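Local coordinates for rhusiopathiae surface protein B (Erysipelothrix rhusiopathiae, PDB 3V10), which probably binds collagen as a cell-wall-anchored adhesin of the bacterial surface, this chain being its collagen-binding domain, at residues G207-D212 against R268-K273. Sequence-based numbering, arbitrary orientation.
Sequences GHKLVD and RAFDKK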
loop_
_atom_site.group_PDB
_atom_site.type_symbol
_atom_site.label_atom_id
_atom_site.label_comp_id
_atom_site.label_asym_id
_atom_site.label_seq_id
_atom_site.Cartn_x
_atom_site.Cartn_y
_atom_site.Cartn_z
ATOM N N GLY A 207 1.215 13.395 -7.799
ATOM C CA GLY A 207 0.916 12.035 -8.218
ATOM C C GLY A 207 -0.442 11.476 -7.843
ATOM O O GLY A 207 -0.880 10.478 -8.411
ATOM N N HIS A 208 -1.101 12.084 -6.865
ATOM C CA HIS A 208 -2.423 11.621 -6.475
ATOM C C HIS A 208 -3.307 12.789 -6.066
ATOM O O HIS A 208 -2.810 13.867 -5.757
ATOM C CB HIS A 208 -2.349 10.570 -5.354
ATOM C CG HIS A 208 -1.628 11.023 -4.119
ATOM N ND1 HIS A 208 -2.087 10.733 -2.851
ATOM C CD2 HIS A 208 -0.467 11.700 -3.953
ATOM C CE1 HIS A 208 -1.239 11.214 -1.959
ATOM N NE2 HIS A 208 -0.247 11.804 -2.600
ATOM N N LYS A 209 -4.617 12.575 -6.102
ATOM C CA LYS A 209 -5.576 13.620 -5.749
ATOM C C LYS A 209 -6.670 13.063 -4.858
ATOM O O LYS A 209 -6.969 11.867 -4.888
ATOM C CB LYS A 209 -6.245 14.202 -7.000
ATOM C CG LYS A 209 -5.317 14.693 -8.087
ATOM C CD LYS A 209 -6.072 15.585 -9.068
ATOM C CE LYS A 209 -5.302 15.756 -10.368
ATOM N NZ LYS A 209 -3.867 16.051 -10.113
ATOM N N LEU A 210 -7.289 13.948 -4.087
ATOM C CA LEU A 210 -8.369 13.559 -3.198
ATOM C C LEU A 210 -9.558 13.045 -4.010
ATOM O O LEU A 210 -9.881 13.579 -5.077
ATOM C CB LEU A 210 -8.789 14.759 -2.332
ATOM C CG LEU A 210 -9.812 14.502 -1.216
ATOM C CD1 LEU A 210 -9.491 15.374 -0.000
ATOM C CD2 LEU A 210 -11.215 14.772 -1.734
ATOM N N VAL A 211 -10.201 11.999 -3.508
ATOM C CA VAL A 211 -11.366 11.436 -4.179
ATOM C C VAL A 211 -12.600 12.195 -3.696
ATOM O O VAL A 211 -12.928 12.181 -2.508
ATOM C CB VAL A 211 -11.522 9.936 -3.861
ATOM C CG1 VAL A 211 -12.846 9.412 -4.417
ATOM C CG2 VAL A 211 -10.354 9.157 -4.462
ATOM N N ASP A 212 -13.281 12.853 -4.629
ATOM C CA ASP A 212 -14.468 13.641 -4.319
ATOM C C ASP A 212 -15.495 12.909 -3.462
ATOM O O ASP A 212 -15.896 11.786 -3.778
ATOM C CB ASP A 212 -15.114 14.108 -5.627
ATOM C CG ASP A 212 -16.374 14.911 -5.403
ATOM O OD1 ASP A 212 -16.322 15.893 -4.631
ATOM O OD2 ASP A 212 -17.409 14.561 -6.008
ATOM N N ARG A 268 -6.478 9.227 -5.034
ATOM C CA ARG A 268 -6.386 8.343 -6.182
ATOM C C ARG A 268 -5.146 8.689 -6.978
ATOM O O ARG A 268 -4.941 9.841 -7.345
ATOM C CB ARG A 268 -7.646 8.505 -7.036
ATOM C CG ARG A 268 -7.731 7.623 -8.267
ATOM C CD ARG A 268 -9.177 7.556 -8.731
ATOM N NE ARG A 268 -10.007 6.962 -7.688
ATOM C CZ ARG A 268 -11.332 7.014 -7.643
ATOM N NH1 ARG A 268 -12.017 7.639 -8.595
ATOM N NH2 ARG A 268 -11.973 6.446 -6.630
ATOM N N ALA A 269 -4.313 7.684 -7.229
ATOM C CA ALA A 269 -3.090 7.886 -7.990
ATOM C C ALA A 269 -3.405 8.145 -9.461
ATOM O O ALA A 269 -4.296 7.515 -10.030
ATOM C CB ALA A 269 -2.190 6.655 -7.858
ATOM N N PHE A 270 -2.688 9.088 -10.065
ATOM C CA PHE A 270 -2.868 9.379 -11.481
ATOM C C PHE A 270 -1.519 9.260 -12.181
ATOM O O PHE A 270 -1.461 9.131 -13.406
ATOM C CB PHE A 270 -3.504 10.759 -11.696
ATOM C CG PHE A 270 -2.681 11.905 -11.195
ATOM C CD1 PHE A 270 -1.559 12.338 -11.894
ATOM C CD2 PHE A 270 -3.051 12.577 -10.034
ATOM C CE1 PHE A 270 -0.821 13.429 -11.445
ATOM C CE2 PHE A 270 -2.323 13.662 -9.580
ATOM C CZ PHE A 270 -1.208 14.093 -10.283
ATOM N N ASP A 271 -0.438 9.309 -11.402
ATOM C CA ASP A 271 0.906 9.123 -11.946
ATOM C C ASP A 271 1.286 7.715 -11.500
ATOM O O ASP A 271 1.732 7.511 -10.365
ATOM C CB ASP A 271 1.916 10.124 -11.365
ATOM C CG ASP A 271 3.255 10.080 -12.090
ATOM O OD1 ASP A 271 3.659 8.976 -12.501
ATOM O OD2 ASP A 271 3.902 11.138 -12.253
ATOM N N LYS A 272 1.099 6.748 -12.392
ATOM C CA LYS A 272 1.378 5.335 -12.122
ATOM C C LYS A 272 2.812 4.961 -11.797
ATOM O O LYS A 272 3.059 3.908 -11.229
ATOM C CB LYS A 272 0.909 4.499 -13.326
ATOM C CG LYS A 272 0.624 3.038 -13.057
ATOM C CD LYS A 272 -0.687 2.890 -12.292
ATOM C CE LYS A 272 -1.868 3.752 -12.868
ATOM N NZ LYS A 272 -2.020 5.205 -12.463
ATOM N N LYS A 273 3.754 5.814 -12.166
ATOM C CA LYS A 273 5.163 5.509 -11.953
ATOM C C LYS A 273 5.891 6.224 -10.816
ATOM O O LYS A 273 7.089 6.014 -10.613
ATOM C CB LYS A 273 5.928 5.722 -13.265
ATOM C CG LYS A 273 5.532 4.755 -14.363
ATOM C CD LYS A 273 5.941 3.328 -14.007
ATOM C CE LYS A 273 5.693 2.364 -15.158
ATOM N NZ LYS A 273 4.243 2.243 -15.484
#
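K209 and R268 form a hydrogen-bonded antiparallel pair. K209 N donates to R268 O at 3.0 Å, and R268 N returns a bond to K209 O at 2.7 Å. The next pair, H208 with A269, is non-hydrogen-bonded. Here H208 CA lies 3.2 Å from R268 O, a CA-H...O contact. Beyond it G207 O accepts twice, from F270 N at 2.8 Å and from D271 N at 3.2 Å. Both donors come from the same face of the carbonyl plane, and the F270 bond is nearly straight (173°).

The F270 ring lies over the G207 backbone. G207 CA sits 3.9 Å from the ring centroid, over the face, a CH-pi contact. F270 CG stands between its own backbone N and carbonyl carbon (chi1 62°), which turns the ring back over the glycine. The aliphatic chain of K209 crosses F270 at about a right angle, with K209 CG 3.5 Å from F270 CE2. Further along the strand, V211 CG2 packs 3.8 Å from R268 CB and lies above one face of the guanidinium, offset toward its rim.

Partners outside the two segments hold the polar ends of R268 and H208. R268 NE forms a salt bridge with D180 on the adjoining strand 180-187. The H208 imidazole is held at both nitrogens, by T267 OG1 and K278 O. Within the loop, D271 OD1 accepts from K273 N in an Asx turn.

The contact joins the middle strand, 260-269, to its neighbour 208-221 in a five-stranded antiparallel sheet of the DEv-IgG fold, in a collagen-hug adhesin. At G207 the backbone pairing gives way to a forked bond as the second strand runs into its loop. One carbonyl thus ties down two successive amides at the start of the loop, while the aromatic ring covers the same peptide.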